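Local coordinates for protein oligogalacturonate lyase (Yersinia enterocolitica subsp. enterocolitica, PDB 3PE7) that cleaves oligogalacturonates by beta-elimination in the cytoplasm, as a seven-bladed beta-propeller lyase that binds manganese, at residues K156-T164 and H207-D215; G294-A304 and E317-K328. One frame throughout, in Å; residues are numbered along the deposited sequence.

Contact 1 of 2, residues K156-T164 and H207-D215; sequences KKFHEFYFT and HEGPHDLVD
Pro210 lies over one face of the Tyr162 ring, its CD 3.9 Å from the ring centroid and 29° off the normal, a CH-pi contact. In the plane of the same ring, Phe163 CE1 and a water sit at the edge, while Tyr162 CD1 lies over the centre of one face of the Phe163 ring. CG of Tyr162 is anti to its backbone N (chi1 165°), which carries the ring across the loop 207-215, with CE2 3.9 Å from Val214 CG1. The phenol oxygen continues to the water, 2.7 Å from Tyr162 OH, which accepts from Asp215 N and so ties the ring to the loop's far end. Gly209 CA passes 3.8 Å from Tyr162 CD2, and Glu208 O 3.3 Å from that same CD2.

Phe158 turns the edge of its ring to the Glu208 carboxylate, CZ to CD 3.8 Å, with the two planes 57° apart. That carboxylate is held by Gly209 N, 2.8 Å from Glu208 OE2, and by a salt bridge from OE1 to Arg217. On the outer side, Phe163 CZ meets Leu213 CD1 at 3.6 Å, and Pro210 CG touches the His159 ring.

No direct hydrogen bond joins the segments. Ring and proline packing, with one water bridge, sets the helix inserted between strands 138-145 and 168-174 of one blade against a strand-connecting loop of the next, an interblade contact of the beta-propeller.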
loop_
_atom_site.group_PDB
_atom_site.type_symbol
_atom_site.label_atom_id
_atom_site.label_comp_id
_atom_site.label_asym_id
_atom_site.label_seq_id
_atom_site.Cartn_x
_atom_site.Cartn_y
_atom_site.Cartn_z
ATOM N N LYS A 156 13.496 11.167 -12.136
ATOM C CA LYS A 156 13.587 12.466 -12.794
ATOM C C LYS A 156 12.256 12.889 -13.436
ATOM O O LYS A 156 11.831 14.040 -13.295
ATOM C CB LYS A 156 14.742 12.489 -13.818
ATOM C CG LYS A 156 14.894 13.786 -14.598
ATOM C CD LYS A 156 15.324 14.955 -13.701
ATOM C CE LYS A 156 15.522 16.223 -14.510
ATOM N NZ LYS A 156 15.843 17.417 -13.659
ATOM N N LYS A 157 11.606 11.962 -14.141
ATOM C CA LYS A 157 10.292 12.224 -14.721
ATOM C C LYS A 157 9.298 12.557 -13.604
ATOM O O LYS A 157 8.515 13.494 -13.732
ATOM C CB LYS A 157 9.790 11.013 -15.520
ATOM C CG LYS A 157 10.521 10.777 -16.852
ATOM C CD LYS A 157 10.229 9.375 -17.366
ATOM C CE LYS A 157 10.840 9.127 -18.746
ATOM N NZ LYS A 157 12.332 9.153 -18.743
ATOM N N PHE A 158 9.357 11.788 -12.520
ATOM C CA PHE A 158 8.471 11.969 -11.359
ATOM C C PHE A 158 8.672 13.349 -10.742
ATOM O O PHE A 158 7.698 14.031 -10.404
ATOM C CB PHE A 158 8.721 10.855 -10.328
ATOM C CG PHE A 158 7.612 10.687 -9.297
ATOM C CD1 PHE A 158 6.579 9.763 -9.496
ATOM C CD2 PHE A 158 7.632 11.425 -8.121
ATOM C CE1 PHE A 158 5.562 9.602 -8.546
ATOM C CE2 PHE A 158 6.622 11.279 -7.160
ATOM C CZ PHE A 158 5.594 10.364 -7.365
ATOM N N HIS A 159 9.934 13.781 -10.633
ATOM C CA HIS A 159 10.260 15.111 -10.114
ATOM C C HIS A 159 9.723 16.240 -10.992
ATOM O O HIS A 159 9.013 17.133 -10.506
ATOM C CB HIS A 159 11.779 15.253 -9.912
ATOM C CG HIS A 159 12.189 16.562 -9.309
ATOM N ND1 HIS A 159 12.525 17.659 -10.071
ATOM C CD2 HIS A 159 12.301 16.952 -8.018
ATOM C CE1 HIS A 159 12.843 18.666 -9.276
ATOM N NE2 HIS A 159 12.705 18.266 -8.026
ATOM N N GLU A 160 10.033 16.181 -12.287
ATOM C CA GLU A 160 9.655 17.224 -13.247
ATOM C C GLU A 160 8.153 17.320 -13.483
ATOM O O GLU A 160 7.632 18.394 -13.814
ATOM C CB GLU A 160 10.367 17.010 -14.594
ATOM C CG GLU A 160 11.905 17.179 -14.526
ATOM C CD GLU A 160 12.337 18.539 -14.008
ATOM O OE1 GLU A 160 11.853 19.567 -14.532
ATOM O OE2 GLU A 160 13.177 18.576 -13.081
ATOM N N PHE A 161 7.459 16.193 -13.322
ATOM C CA PHE A 161 6.023 16.138 -13.586
ATOM C C PHE A 161 5.249 17.127 -12.707
ATOM O O PHE A 161 4.270 17.735 -13.152
ATOM C CB PHE A 161 5.511 14.719 -13.353
ATOM C CG PHE A 161 4.103 14.512 -13.801
ATOM C CD1 PHE A 161 3.746 14.677 -15.143
ATOM C CD2 PHE A 161 3.119 14.150 -12.887
ATOM C CE1 PHE A 161 2.425 14.482 -15.556
ATOM C CE2 PHE A 161 1.801 13.944 -13.306
ATOM C CZ PHE A 161 1.457 14.115 -14.637
ATOM N N TYR A 162 5.700 17.263 -11.469
ATOM C CA TYR A 162 5.070 18.158 -10.493
ATOM C C TYR A 162 4.917 19.598 -11.021
ATOM O O TYR A 162 3.879 20.230 -10.833
ATOM C CB TYR A 162 5.879 18.148 -9.194
ATOM C CG TYR A 162 5.564 19.283 -8.232
ATOM C CD1 TYR A 162 6.445 20.364 -8.081
ATOM C CD2 TYR A 162 4.400 19.271 -7.473
ATOM C CE1 TYR A 162 6.161 21.408 -7.200
ATOM C CE2 TYR A 162 4.099 20.315 -6.593
ATOM C CZ TYR A 162 4.985 21.377 -6.458
ATOM O OH TYR A 162 4.701 22.400 -5.579
ATOM N N PHE A 163 5.940 20.085 -11.711
ATOM C CA PHE A 163 5.961 21.475 -12.172
ATOM C C PHE A 163 5.047 21.742 -13.365
ATOM O O PHE A 163 4.769 22.910 -13.681
ATOM C CB PHE A 163 7.397 21.890 -12.501
ATOM C CG PHE A 163 8.342 21.754 -11.346
ATOM C CD1 PHE A 163 8.489 22.790 -10.426
ATOM C CD2 PHE A 163 9.081 20.587 -11.167
ATOM C CE1 PHE A 163 9.376 22.664 -9.349
ATOM C CE2 PHE A 163 9.973 20.450 -10.082
ATOM C CZ PHE A 163 10.117 21.491 -9.181
ATOM N N THR A 164 4.569 20.678 -14.012
ATOM C CA THR A 164 3.681 20.804 -15.169
ATOM C C THR A 164 2.237 21.142 -14.804
ATOM O O THR A 164 1.444 21.447 -15.679
ATOM C CB THR A 164 3.678 19.536 -16.056
ATOM O OG1 THR A 164 3.106 18.443 -15.335
ATOM C CG2 THR A 164 5.090 19.174 -16.527
ATOM N N HIS A 207 -1.256 16.253 -2.146
ATOM C CA HIS A 207 -0.601 16.982 -3.229
ATOM C C HIS A 207 0.711 16.260 -3.447
ATOM O O HIS A 207 1.605 16.309 -2.593
ATOM C CB HIS A 207 -0.384 18.440 -2.847
ATOM C CG HIS A 207 -1.644 19.253 -2.829
ATOM N ND1 HIS A 207 -1.647 20.610 -2.576
ATOM C CD2 HIS A 207 -2.939 18.905 -3.028
ATOM C CE1 HIS A 207 -2.888 21.062 -2.625
ATOM N NE2 HIS A 207 -3.694 20.046 -2.877
ATOM N N GLU A 208 0.786 15.543 -4.567
ATOM C CA GLU A 208 1.988 14.775 -4.917
ATOM C C GLU A 208 3.077 15.716 -5.432
ATOM O O GLU A 208 2.788 16.795 -5.961
ATOM C CB GLU A 208 1.646 13.674 -5.936
ATOM C CG GLU A 208 2.771 12.637 -6.168
ATOM C CD GLU A 208 3.339 12.104 -4.865
ATOM O OE1 GLU A 208 2.728 11.200 -4.300
ATOM O OE2 GLU A 208 4.384 12.598 -4.400
ATOM N N GLY A 209 4.330 15.306 -5.257
ATOM C CA GLY A 209 5.460 16.114 -5.684
ATOM C C GLY A 209 6.544 16.132 -4.625
ATOM O O GLY A 209 6.384 15.527 -3.558
ATOM N N PRO A 210 7.663 16.813 -4.917
ATOM C CA PRO A 210 8.806 16.888 -4.015
ATOM C C PRO A 210 8.380 17.297 -2.611
ATOM O O PRO A 210 7.666 18.295 -2.443
ATOM C CB PRO A 210 9.676 17.978 -4.650
ATOM C CG PRO A 210 9.337 17.916 -6.109
ATOM C CD PRO A 210 7.860 17.630 -6.127
ATOM N N HIS A 211 8.840 16.534 -1.620
ATOM C CA HIS A 211 8.425 16.688 -0.223
ATOM C C HIS A 211 8.634 18.091 0.323
ATOM O O HIS A 211 7.840 18.575 1.148
ATOM C CB HIS A 211 9.162 15.670 0.671
ATOM C CG HIS A 211 10.647 15.860 0.705
ATOM N ND1 HIS A 211 11.286 16.568 1.701
ATOM C CD2 HIS A 211 11.621 15.437 -0.139
ATOM C CE1 HIS A 211 12.588 16.576 1.468
ATOM N NE2 HIS A 211 12.818 15.892 0.359
ATOM N N ASP A 212 9.707 18.737 -0.126
ATOM C CA ASP A 212 10.097 20.036 0.393
ATOM C C ASP A 212 9.539 21.201 -0.429
ATOM O O ASP A 212 9.763 22.368 -0.098
ATOM C CB ASP A 212 11.630 20.129 0.536
ATOM C CG ASP A 212 12.377 19.850 -0.773
ATOM O OD1 ASP A 212 11.893 19.056 -1.611
ATOM O OD2 ASP A 212 13.483 20.422 -0.951
ATOM N N LEU A 213 8.797 20.884 -1.486
ATOM C CA LEU A 213 8.248 21.919 -2.358
ATOM C C LEU A 213 6.738 22.076 -2.267
ATOM O O LEU A 213 6.225 23.183 -2.433
ATOM C CB LEU A 213 8.661 21.690 -3.816
ATOM C CG LEU A 213 10.166 21.783 -4.109
ATOM C CD1 LEU A 213 10.396 21.583 -5.598
ATOM C CD2 LEU A 213 10.779 23.105 -3.636
ATOM N N VAL A 214 6.028 20.982 -1.996
ATOM C CA VAL A 214 4.570 21.040 -1.958
ATOM C C VAL A 214 4.097 22.017 -0.876
ATOM O O VAL A 214 4.679 22.073 0.212
ATOM C CB VAL A 214 3.912 19.634 -1.802
ATOM C CG1 VAL A 214 4.207 18.776 -3.026
ATOM C CG2 VAL A 214 4.376 18.913 -0.523
ATOM N N ASP A 215 3.067 22.796 -1.203
ATOM C CA ASP A 215 2.407 23.694 -0.249
ATOM C C ASP A 215 2.020 22.959 1.049
ATOM O O ASP A 215 2.354 23.391 2.157
ATOM C CB ASP A 215 1.195 24.412 -0.899
ATOM C CG ASP A 215 0.087 23.444 -1.411
ATOM O OD1 ASP A 215 -1.065 23.918 -1.571
ATOM O OD2 ASP A 215 0.325 22.237 -1.662
HETATM O O HOH W 1 2.424 22.670 -4.163
#

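Contact 2 of 2, residues G294-A304 and E317-K328; sequences GSLMVGDGSDA and ENDPFLYVFNMK
Met297 pairs with Phe325 and Gly299 with Tyr323, each through two backbone hydrogen bonds, in an antiparallel ladder. The bonds of the first pair measure 2.9 Å from Met297 N to Phe325 O and 2.8 Å from Phe325 N to Met297 O. Beyond them, Met327 N donates to Ser295 O at one end, and Gly301 N to Phe321 O at 2.7 Å at the other, almost straight off the carbonyl (176° at the oxygen).

Asp319 closes the Gly301 end: OD1 accepts from Tyr323 OH at 2.7 Å on its syn lone pair, and OD2 takes Phe321 N in an Asx turn. Its CG, anti to the backbone N (chi1 -168°), lies 3.7 Å from Gly301 CA. Asp300, a buried residue, accepts through OD1 from ND1 of the manganese ligand His287, a second-shell bond that probably orients the imidazole. Leu296 N reaches Asn291 OD1, the backbones of Val298 and Asp300 bond to Met289 and Ser286, and Asn326 ND2 donates to Val386 O.

The two strands are the middle pair of a four-stranded blade, between 287-290 and 331-337. Phe325 and Met327 pack on strand 276-285 of one neighbouring blade, Val298 and Leu322 on strand 364-369 of the other.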
loop_
_atom_site.group_PDB
_atom_site.type_symbol
_atom_site.label_atom_id
_atom_site.label_comp_id
_atom_site.label_asym_id
_atom_site.label_seq_id
_atom_site.Cartn_x
_atom_site.Cartn_y
_atom_site.Cartn_z
ATOM N N GLY A 294 -4.211 0.717 15.734
ATOM C CA GLY A 294 -3.069 1.612 15.836
ATOM C C GLY A 294 -2.248 1.434 17.103
ATOM O O GLY A 294 -1.433 2.293 17.425
ATOM N N SER A 295 -2.447 0.322 17.814
ATOM C CA SER A 295 -1.641 0.025 19.006
ATOM C C SER A 295 -0.243 -0.508 18.659
ATOM O O SER A 295 0.657 -0.493 19.492
ATOM C CB SER A 295 -2.376 -0.971 19.913
ATOM O OG SER A 295 -2.706 -2.167 19.221
ATOM N N LEU A 296 -0.091 -1.035 17.444
ATOM C CA LEU A 296 1.222 -1.455 16.932
ATOM C C LEU A 296 1.450 -0.852 15.561
ATOM O O LEU A 296 0.513 -0.735 14.777
ATOM C CB LEU A 296 1.300 -2.982 16.802
ATOM C CG LEU A 296 1.200 -3.849 18.063
ATOM C CD1 LEU A 296 1.096 -5.311 17.656
ATOM C CD2 LEU A 296 2.405 -3.595 18.967
ATOM N N MET A 297 2.694 -0.463 15.281
ATOM C CA MET A 297 3.064 -0.018 13.941
ATOM C C MET A 297 4.321 -0.731 13.479
ATOM O O MET A 297 5.086 -1.253 14.285
ATOM C CB MET A 297 3.237 1.502 13.876
ATOM C CG MET A 297 1.950 2.275 14.216
ATOM S SD MET A 297 2.048 4.039 13.851
ATOM C CE MET A 297 0.525 4.571 14.635
ATOM N N VAL A 298 4.498 -0.776 12.167
ATOM C CA VAL A 298 5.662 -1.437 11.593
ATOM C C VAL A 298 6.242 -0.598 10.472
ATOM O O VAL A 298 5.501 0.006 9.684
ATOM C CB VAL A 298 5.306 -2.891 11.128
ATOM C CG1 VAL A 298 4.259 -2.896 9.994
ATOM C CG2 VAL A 298 6.577 -3.647 10.691
ATOM N N GLY A 299 7.578 -0.553 10.398
ATOM C CA GLY A 299 8.243 0.200 9.329
ATOM C C GLY A 299 9.477 -0.532 8.818
ATOM O O GLY A 299 10.062 -1.343 9.521
ATOM N N ASP A 300 9.848 -0.232 7.581
ATOM C CA ASP A 300 10.994 -0.891 6.937
ATOM C C ASP A 300 12.174 0.047 6.838
ATOM O O ASP A 300 12.105 1.070 6.151
ATOM C CB ASP A 300 10.623 -1.503 5.562
ATOM C CG ASP A 300 9.752 -0.589 4.669
ATOM O OD1 ASP A 300 9.529 -0.994 3.502
ATOM O OD2 ASP A 300 9.254 0.468 5.104
ATOM N N GLY A 301 13.269 -0.306 7.515
ATOM C CA GLY A 301 14.488 0.538 7.484
ATOM C C GLY A 301 14.862 0.924 6.065
ATOM O O GLY A 301 14.866 0.086 5.156
ATOM N N SER A 302 15.206 2.198 5.864
ATOM C CA SER A 302 15.405 2.712 4.514
ATOM C C SER A 302 16.781 2.449 3.932
ATOM O O SER A 302 17.765 2.299 4.668
ATOM C CB SER A 302 15.177 4.225 4.496
ATOM O OG SER A 302 13.796 4.498 4.591
ATOM N N ASP A 303 16.817 2.444 2.602
ATOM C CA ASP A 303 18.055 2.559 1.833
ATOM C C ASP A 303 18.731 3.901 2.077
ATOM O O ASP A 303 18.100 4.852 2.555
ATOM C CB ASP A 303 17.795 2.357 0.324
ATOM C CG ASP A 303 16.558 3.100 -0.199
ATOM O OD1 ASP A 303 16.590 3.459 -1.404
ATOM O OD2 ASP A 303 15.554 3.315 0.542
ATOM N N ALA A 304 20.023 3.968 1.772
ATOM C CA ALA A 304 20.760 5.215 1.874
ATOM C C ALA A 304 20.314 6.171 0.776
ATOM O O ALA A 304 19.984 7.328 1.060
ATOM C CB ALA A 304 22.248 4.958 1.779
ATOM N N GLU A 317 21.835 -0.037 1.382
ATOM C CA GLU A 317 22.237 -1.009 2.394
ATOM C C GLU A 317 22.146 -0.452 3.820
ATOM O O GLU A 317 22.468 -1.157 4.776
ATOM C CB GLU A 317 23.669 -1.527 2.108
ATOM C CG GLU A 317 24.763 -0.440 1.988
ATOM C CD GLU A 317 26.085 -0.809 2.682
ATOM O OE1 GLU A 317 27.089 -0.089 2.469
ATOM O OE2 GLU A 317 26.129 -1.800 3.454
ATOM N N ASN A 318 21.691 0.792 3.965
ATOM C CA ASN A 318 21.879 1.529 5.235
ATOM C C ASN A 318 21.238 0.843 6.448
ATOM O O ASN A 318 21.878 0.679 7.507
ATOM C CB ASN A 318 21.367 2.976 5.117
ATOM C CG ASN A 318 21.720 3.836 6.340
ATOM O OD1 ASN A 318 20.927 4.692 6.757
ATOM N ND2 ASN A 318 22.912 3.630 6.898
ATOM N N ASP A 319 19.969 0.476 6.299
ATOM C CA ASP A 319 19.221 -0.080 7.409
ATOM C C ASP A 319 18.398 -1.259 6.911
ATOM O O ASP A 319 17.350 -1.056 6.306
ATOM C CB ASP A 319 18.298 0.988 8.020
ATOM C CG ASP A 319 17.711 0.555 9.364
ATOM O OD1 ASP A 319 17.286 1.426 10.151
ATOM O OD2 ASP A 319 17.701 -0.646 9.662
ATOM N N PRO A 320 18.866 -2.502 7.167
ATOM C CA PRO A 320 18.201 -3.698 6.643
ATOM C C PRO A 320 17.033 -4.202 7.544
ATOM O O PRO A 320 16.454 -5.272 7.277
ATOM C CB PRO A 320 19.340 -4.733 6.636
ATOM C CG PRO A 320 20.144 -4.377 7.861
ATOM C CD PRO A 320 20.118 -2.831 7.887
ATOM N N PHE A 321 16.737 -3.462 8.610
ATOM C CA PHE A 321 15.835 -3.962 9.646
ATOM C C PHE A 321 14.379 -3.559 9.481
ATOM O O PHE A 321 14.075 -2.511 8.897
ATOM C CB PHE A 321 16.325 -3.533 11.039
ATOM C CG PHE A 321 17.644 -4.136 11.399
ATOM C CD1 PHE A 321 18.806 -3.377 11.315
ATOM C CD2 PHE A 321 17.729 -5.482 11.783
ATOM C CE1 PHE A 321 20.062 -3.942 11.627
ATOM C CE2 PHE A 321 18.985 -6.064 12.088
ATOM C CZ PHE A 321 20.146 -5.281 12.016
ATOM N N LEU A 322 13.509 -4.427 9.994
ATOM C CA LEU A 322 12.093 -4.123 10.220
ATOM C C LEU A 322 11.904 -3.756 11.686
ATOM O O LEU A 322 12.400 -4.465 12.571
ATOM C CB LEU A 322 11.218 -5.329 9.865
ATOM C CG LEU A 322 11.224 -5.675 8.367
ATOM C CD1 LEU A 322 10.984 -7.151 8.127
ATOM C CD2 LEU A 322 10.214 -4.839 7.570
ATOM N N TYR A 323 11.149 -2.679 11.933
ATOM C CA TYR A 323 10.919 -2.194 13.290
ATOM C C TYR A 323 9.457 -2.276 13.647
ATOM O O TYR A 323 8.605 -1.962 12.824
ATOM C CB TYR A 323 11.346 -0.731 13.426
ATOM C CG TYR A 323 12.806 -0.513 13.160
ATOM C CD1 TYR A 323 13.754 -0.732 14.168
ATOM C CD2 TYR A 323 13.240 -0.117 11.901
ATOM C CE1 TYR A 323 15.125 -0.550 13.923
ATOM C CE2 TYR A 323 14.609 0.097 11.640
ATOM C CZ TYR A 323 15.537 -0.135 12.659
ATOM O OH TYR A 323 16.872 0.048 12.395
ATOM N N VAL A 324 9.169 -2.669 14.892
ATOM C CA VAL A 324 7.786 -2.623 15.374
ATOM C C VAL A 324 7.730 -1.621 16.506
ATOM O O VAL A 324 8.598 -1.622 17.400
ATOM C CB VAL A 324 7.241 -4.008 15.822
ATOM C CG1 VAL A 324 5.943 -3.857 16.645
ATOM C CG2 VAL A 324 6.995 -4.885 14.617
ATOM N N PHE A 325 6.716 -0.766 16.453
ATOM C CA PHE A 325 6.518 0.287 17.446
ATOM C C PHE A 325 5.309 -0.067 18.278
ATOM O O PHE A 325 4.209 -0.214 17.743
ATOM C CB PHE A 325 6.324 1.648 16.760
ATOM C CG PHE A 325 7.402 1.975 15.773
ATOM C CD1 PHE A 325 8.577 2.598 16.185
ATOM C CD2 PHE A 325 7.265 1.624 14.439
ATOM C CE1 PHE A 325 9.588 2.882 15.270
ATOM C CE2 PHE A 325 8.267 1.898 13.516
ATOM C CZ PHE A 325 9.430 2.523 13.921
ATOM N N ASN A 326 5.521 -0.269 19.584
ATOM C CA ASN A 326 4.416 -0.532 20.499
ATOM C C ASN A 326 3.901 0.800 21.016
ATOM O O ASN A 326 4.570 1.500 21.785
ATOM C CB ASN A 326 4.865 -1.468 21.636
ATOM C CG ASN A 326 3.728 -1.850 22.577
ATOM O OD1 ASN A 326 2.820 -1.056 22.841
ATOM N ND2 ASN A 326 3.796 -3.067 23.113
ATOM N N MET A 327 2.712 1.167 20.542
ATOM C CA MET A 327 2.192 2.501 20.775
ATOM C C MET A 327 1.537 2.634 22.148
ATOM O O MET A 327 1.188 3.727 22.558
ATOM C CB MET A 327 1.221 2.909 19.657
ATOM C CG MET A 327 1.752 2.703 18.222
ATOM S SD MET A 327 3.316 3.532 17.828
ATOM C CE MET A 327 2.807 5.257 17.978
ATOM N N LYS A 328 1.358 1.524 22.853
ATOM C CA LYS A 328 0.814 1.573 24.214
ATOM C C LYS A 328 1.932 1.860 25.212
ATOM O O LYS A 328 1.728 2.599 26.190
ATOM C CB LYS A 328 0.136 0.255 24.573
ATOM C CG LYS A 328 -1.233 0.054 23.970
ATOM C CD LYS A 328 -1.793 -1.289 24.411
ATOM C CE LYS A 328 -3.122 -1.587 23.732
ATOM N NZ LYS A 328 -3.547 -2.976 24.053
HETATM O O HOH W 2 -5.069 -3.276 21.280
HETATM O O HOH W 3 18.138 4.305 6.547
#

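Overall arrangement
Contact 1 joins two blades of the propeller, whereas contact 2 lies within a single blade. The two do not touch: their centres are 26 Å apart and their nearest atoms about 11 Å. The manganese site relates them. In contact 2 the side chain of Asp300 is about 6 Å from the ion and about 3 Å and 5 Å from those of its ligands His287 and His355. In contact 1 the side chain of Phe158 is about 11 Å from the metal, and about 8 Å from the side chain of the ligand Gln350. Contact 2 thus reaches the second shell of the metal, while contact 1 stands farther out, toward the propeller surface.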